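Type II restriction enzyme BsoBI (Geobacillus stearothermophilus, PDB 1DC1) cuts double-stranded DNA as a homodimeric type II restriction endonuclease, recognising the degenerate sequence 5'-CYCGRG-3' and cleaving after its first cytosine. Local coordinates at residues N210-L215 with L238-G243; T277-A282 with T302-L307. All blocks are in the same frame, centred on the assembly; numbering follows the deposited sequence. Where two conformers were deposited one is given.

Both interactions lie in the mixed sheet of the PD-(D/E)XK nuclease fold, their centres 10 Å apart, and they come in series along the chain: interaction 1 closes before interaction 2 opens. Across the sheet, strands 213-217, 235-242, 276-281 and 303-306 are consecutive neighbours, the first pair antiparallel and the rest parallel, with 303-306 outermost within the chain. The two contacts meet directly where Lys242 N lies 2.8 Å from Ile280 O, a probable hydrogen bond, and where Lys242 CG packs on Phe279 CE1. Interaction 1 thus brings the predicted metal-binding residues to the DNA, while interaction 2 continues the same sheet toward its edge, behind that site.

Interaction 1 (N210-L215 with L238-G243); sequences NVDICL and LGELKG. With nucleotides of chain A.
The active-site corner of the PD-(D/E)XK nuclease fold is built here: Asp212 of 210-215 faces Glu240 and Lys242 of 238-243, the E-L-K form of the (D/E)XK element, and all three are predicted to belong to the magnesium site. Strand 213-215 runs antiparallel to 238-242, at 155° between their directions. Ile213 and Gly239 form a hydrogen-bonded pair, with Ile213 N to Gly239 O at 3.0 Å and a return bond from Gly239 N to Ile213 O. The chain turns a corner at Asp212, and side-chain bonds take over. Asp212 N donates to Glu240 OE1, nearly along the C-O axis, in a nearly straight bond. In return Leu241 N donates a hydrogen bond to Asp212 OD2 at 2.7 Å, almost straight and on the anti lone pair. The two carboxylates stand nearly perpendicular, 85° between planes, with Asp212 OD2 and Glu240 OE1 only 3.1 Å apart. The bend of Glu240 at chi2 (27°) brings its carboxylate back over Asp212, and a water links Glu240 OE2 to Asn210 O. Val211 CG1 lies against Leu238 CB at 4.1 Å, and Ile264 of helix 247-270 touches both side chains. On the DNA side, Asn210 N holds OP1 of DC5 of chain A and Gly243 N holds OP1 of DC7 of the same DNA strand, so backbone amides at the two ends of the contact grip phosphates either side of DT6 of that strand. Lys242, bent at three torsions, extends NZ toward the DT6 phosphate, with a weak hydrogen bond to OP1 and a long salt bridge to Asp212. From the other branch of the aspartate, Asp212 OD1 comes to 2.6 Å from DT6 OP1.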
# COMPACT_ATOMS: atom_id res chain seq x y z
N ASN D 210 16.04 -0.08 6.53
CA ASN D 210 15.46 0.09 7.85
C ASN D 210 14.87 -1.25 8.28
O ASN D 210 14.44 -2.04 7.42
CB ASN D 210 14.42 1.18 7.74
CG ASN D 210 15.03 2.53 7.50
OD1 ASN D 210 15.82 3.01 8.31
ND2 ASN D 210 14.69 3.15 6.38
N VAL D 211 14.88 -1.52 9.58
CA VAL D 211 14.33 -2.76 10.12
C VAL D 211 13.39 -2.39 11.26
O VAL D 211 13.70 -1.54 12.08
CB VAL D 211 15.44 -3.73 10.62
CG1 VAL D 211 14.80 -5.03 11.03
CG2 VAL D 211 16.47 -4.04 9.45
N ASP D 212 12.24 -3.04 11.32
CA ASP D 212 11.25 -2.70 12.36
C ASP D 212 11.78 -2.92 13.77
O ASP D 212 11.66 -2.03 14.62
CB ASP D 212 9.98 -3.56 12.22
CG ASP D 212 9.18 -3.23 10.96
OD1 ASP D 212 9.31 -2.10 10.39
OD2 ASP D 212 8.43 -4.13 10.56
N ILE D 213 12.34 -4.11 14.00
CA ILE D 213 12.82 -4.54 15.33
C ILE D 213 14.26 -5.00 15.25
O ILE D 213 14.59 -5.84 14.40
CB ILE D 213 12.00 -5.74 15.85
CG1 ILE D 213 10.51 -5.36 15.90
CG2 ILE D 213 12.60 -6.27 17.20
CD1 ILE D 213 9.63 -6.52 16.09
N CYS D 214 15.10 -4.49 16.16
CA CYS D 214 16.50 -4.85 16.25
C CYS D 214 16.87 -5.11 17.69
O CYS D 214 16.58 -4.27 18.53
CB CYS D 214 17.36 -3.72 15.71
SG CYS D 214 17.39 -3.57 13.87
N LEU D 215 17.50 -6.26 17.96
CA LEU D 215 17.95 -6.61 19.31
C LEU D 215 19.43 -6.64 19.27
O LEU D 215 20.01 -7.39 18.49
CB LEU D 215 17.45 -7.98 19.77
CG LEU D 215 17.73 -8.34 21.26
CD1 LEU D 215 17.02 -7.33 22.13
CD2 LEU D 215 17.22 -9.71 21.65
N LEU D 238 16.80 -9.56 14.19
CA LEU D 238 16.18 -8.55 13.32
C LEU D 238 14.80 -9.09 12.99
O LEU D 238 14.62 -10.28 12.75
CB LEU D 238 17.01 -8.29 12.06
CG LEU D 238 18.44 -7.88 12.45
CD1 LEU D 238 19.40 -9.00 12.13
CD2 LEU D 238 18.83 -6.65 11.76
N GLY D 239 13.79 -8.22 13.03
CA GLY D 239 12.46 -8.71 12.77
C GLY D 239 11.56 -7.69 12.14
O GLY D 239 11.81 -6.48 12.23
N GLU D 240 10.52 -8.17 11.48
CA GLU D 240 9.53 -7.32 10.82
C GLU D 240 8.27 -7.45 11.66
O GLU D 240 7.96 -8.51 12.18
CB GLU D 240 9.26 -7.80 9.39
CG GLU D 240 9.87 -6.96 8.22
CD GLU D 240 11.17 -6.17 8.54
OE1 GLU D 240 11.10 -5.18 9.31
OE2 GLU D 240 12.27 -6.51 8.01
N LEU D 241 7.53 -6.35 11.80
CA LEU D 241 6.31 -6.32 12.62
C LEU D 241 5.24 -5.63 11.80
O LEU D 241 5.40 -4.47 11.48
CB LEU D 241 6.56 -5.54 13.93
CG LEU D 241 5.40 -5.09 14.85
CD1 LEU D 241 4.64 -6.32 15.35
CD2 LEU D 241 5.95 -4.30 16.07
N LYS D 242 4.17 -6.36 11.44
CA LYS D 242 3.05 -5.82 10.63
C LYS D 242 1.79 -5.72 11.49
O LYS D 242 1.26 -6.74 11.94
CB LYS D 242 2.82 -6.72 9.43
CG LYS D 242 4.12 -7.24 8.84
CD LYS D 242 4.41 -6.63 7.51
CE LYS D 242 4.59 -5.17 7.62
NZ LYS D 242 6.04 -4.88 7.65
N GLY D 243 1.36 -4.49 11.76
CA GLY D 243 0.20 -4.27 12.59
C GLY D 243 -1.10 -4.11 11.81
O GLY D 243 -2.13 -3.81 12.39
P DC A 5 13.24 -0.09 3.81
OP1 DC A 5 14.62 0.29 4.19
OP2 DC A 5 12.97 -1.43 3.32
O5' DC A 5 12.39 0.13 5.14
C5' DC A 5 10.98 -0.06 5.16
C4' DC A 5 10.34 0.96 6.06
O4' DC A 5 10.38 2.27 5.45
C3' DC A 5 8.86 0.71 6.31
O3' DC A 5 8.67 -0.24 7.33
C2' DC A 5 8.35 2.08 6.69
C1' DC A 5 9.17 2.96 5.76
N1 DC A 5 8.50 3.35 4.50
C2 DC A 5 7.49 4.33 4.58
O2 DC A 5 7.16 4.76 5.72
N3 DC A 5 6.91 4.78 3.43
C4 DC A 5 7.29 4.29 2.24
N4 DC A 5 6.72 4.78 1.14
C5 DC A 5 8.29 3.27 2.13
C6 DC A 5 8.86 2.83 3.28
P DC A 7 2.23 -1.51 9.46
OP1 DC A 7 1.76 -2.05 10.74
OP2 DC A 7 3.10 -2.34 8.58
O5' DC A 7 0.99 -1.09 8.58
C5' DC A 7 -0.06 -0.24 9.11
C4' DC A 7 -1.12 -0.01 8.06
O4' DC A 7 -0.59 0.68 6.88
C3' DC A 7 -1.82 -1.28 7.55
O3' DC A 7 -3.19 -1.01 7.40
C2' DC A 7 -1.27 -1.45 6.15
C1' DC A 7 -0.99 -0.02 5.71
N1 DC A 7 0.08 0.04 4.70
C2 DC A 7 -0.17 0.73 3.48
O2 DC A 7 -1.19 1.45 3.37
N3 DC A 7 0.73 0.61 2.45
C4 DC A 7 1.86 -0.08 2.64
N4 DC A 7 2.71 -0.19 1.61
C5 DC A 7 2.18 -0.69 3.91
C6 DC A 7 1.28 -0.60 4.89
P DT A 6 7.34 -1.09 7.38
OP1 DT A 6 7.53 -1.99 8.51
OP2 DT A 6 6.91 -1.62 6.04
O5' DT A 6 6.20 -0.03 7.75
C5' DT A 6 6.04 0.44 9.10
C4' DT A 6 4.81 1.32 9.19
O4' DT A 6 4.95 2.51 8.39
C3' DT A 6 3.54 0.64 8.68
O3' DT A 6 2.99 -0.13 9.75
C2' DT A 6 2.67 1.83 8.34
C1' DT A 6 3.67 2.87 7.86
N1 DT A 6 3.76 2.86 6.40
C2 DT A 6 2.89 3.65 5.70
O2 DT A 6 2.01 4.33 6.23
N3 DT A 6 3.06 3.62 4.35
C4 DT A 6 3.98 2.86 3.65
O4 DT A 6 4.04 2.99 2.44
C5 DT A 6 4.80 1.99 4.46
C7 DT A 6 5.73 1.02 3.79
C6 DT A 6 4.68 2.06 5.77
O HOH W 1 14.08 -4.50 6.61

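Interaction 2 (T277-A282 with T302-L307); sequences TIFIGA and TNSANL
Thr277 and Thr302 open a parallel pairing in which 277-281 and 303-306 run 7° apart, in register from Ile278-Asn303 to Gly281-Asn306. Thr302 OG1 accepts from Thr277 N at 2.9 Å, while Thr302 N donates back to Thr277 O. The hydroxyl reaches that amide because OG1 lies beside its own backbone N, opposite the carbonyl carbon (chi1 -44°). A valine at Thr302 would probably leave the Thr277 amide without this acceptor and loosen the start of the pairing. The next bonds are slack: Asn303 N to Thr277 O and Phe279 N to Asn303 O are both weak, the latter at 3.3 Å.

Packing tightens farther on. Phe279 O takes two donors, Ser304 OG at 2.7 Å and Ala305 N in the carbonyl plane, and the serine hydroxyl also sits at the edge of the Phe279 ring. Gly281 N then meets Ala305 O nearly head-on, at a C=O...N angle of 165°. Ile280 CG2 packs on Leu307 CB at 3.8 Å, and Leu316 of helix 310-321 also touches Ile280. By contrast, Thr302 is partly exposed, whereas the other residues of the contact are buried. Helix 286-298 connects the two strands and packs on Phe279 and Ser304, completing a beta-alpha-beta crossover at the edge of the nuclease sheet.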
# COMPACT_ATOMS: atom_id res chain seq x y z
N THR D 277 15.94 -14.19 13.13
CA THR D 277 14.99 -13.36 12.39
C THR D 277 13.57 -13.73 12.81
O THR D 277 13.28 -14.89 13.11
CB THR D 277 15.10 -13.51 10.84
OG1 THR D 277 14.92 -14.87 10.49
CG2 THR D 277 16.46 -12.95 10.31
N ILE D 278 12.69 -12.74 12.88
CA ILE D 278 11.31 -13.01 13.27
C ILE D 278 10.33 -12.21 12.41
O ILE D 278 10.68 -11.19 11.82
CB ILE D 278 11.02 -12.71 14.84
CG1 ILE D 278 11.07 -11.20 15.13
CG2 ILE D 278 11.97 -13.49 15.74
CD1 ILE D 278 10.73 -10.84 16.59
N PHE D 279 9.10 -12.71 12.34
CA PHE D 279 8.00 -12.06 11.65
C PHE D 279 6.80 -12.09 12.59
O PHE D 279 6.40 -13.17 13.05
CB PHE D 279 7.61 -12.76 10.37
CG PHE D 279 6.45 -12.09 9.69
CD1 PHE D 279 6.65 -10.94 8.92
CD2 PHE D 279 5.14 -12.53 9.90
CE1 PHE D 279 5.57 -10.23 8.38
CE2 PHE D 279 4.03 -11.82 9.34
CZ PHE D 279 4.26 -10.68 8.59
N ILE D 280 6.23 -10.93 12.88
CA ILE D 280 5.05 -10.84 13.74
C ILE D 280 4.02 -10.09 12.90
O ILE D 280 4.31 -9.04 12.37
CB ILE D 280 5.34 -10.01 15.02
CG1 ILE D 280 6.49 -10.66 15.80
CG2 ILE D 280 4.08 -9.85 15.87
CD1 ILE D 280 7.08 -9.73 16.89
N GLY D 281 2.82 -10.65 12.78
CA GLY D 281 1.80 -9.98 11.99
C GLY D 281 0.41 -10.10 12.59
O GLY D 281 0.09 -11.13 13.14
N ALA D 282 -0.41 -9.05 12.49
CA ALA D 282 -1.78 -9.12 13.00
C ALA D 282 -2.74 -9.76 11.95
O ALA D 282 -3.74 -10.39 12.32
CB ALA D 282 -2.28 -7.69 13.41
N THR D 302 13.48 -17.70 12.59
CA THR D 302 13.67 -18.19 13.95
C THR D 302 12.40 -18.31 14.80
O THR D 302 12.24 -19.25 15.59
CB THR D 302 14.67 -17.31 14.73
OG1 THR D 302 15.79 -17.02 13.89
CG2 THR D 302 15.16 -18.04 15.96
N ASN D 303 11.49 -17.35 14.63
CA ASN D 303 10.25 -17.36 15.39
C ASN D 303 9.21 -16.46 14.71
O ASN D 303 9.54 -15.63 13.85
CB ASN D 303 10.52 -16.88 16.83
CG ASN D 303 9.60 -17.50 17.84
OD1 ASN D 303 8.51 -18.00 17.52
ND2 ASN D 303 10.03 -17.47 19.08
N SER D 304 7.96 -16.63 15.11
CA SER D 304 6.88 -15.84 14.54
C SER D 304 5.71 -15.84 15.48
O SER D 304 5.56 -16.75 16.30
CB SER D 304 6.45 -16.43 13.21
OG SER D 304 5.40 -15.69 12.60
N ALA D 305 4.88 -14.80 15.41
CA ALA D 305 3.71 -14.75 16.25
C ALA D 305 2.60 -13.95 15.55
O ALA D 305 2.89 -13.05 14.77
CB ALA D 305 4.03 -14.13 17.60
N ASN D 306 1.35 -14.34 15.79
CA ASN D 306 0.24 -13.58 15.27
C ASN D 306 -0.02 -12.55 16.40
O ASN D 306 -0.34 -12.92 17.55
CB ASN D 306 -0.99 -14.43 15.08
CG ASN D 306 -2.12 -13.64 14.53
OD1 ASN D 306 -2.54 -12.62 15.11
ND2 ASN D 306 -2.62 -14.06 13.39
N LEU D 307 0.15 -11.27 16.06
CA LEU D 307 0.00 -10.16 17.00
C LEU D 307 -1.39 -10.05 17.66
O LEU D 307 -1.51 -9.45 18.72
CB LEU D 307 0.42 -8.82 16.31
CG LEU D 307 0.52 -7.52 17.15
CD1 LEU D 307 1.72 -7.54 18.10
CD2 LEU D 307 0.62 -6.30 16.22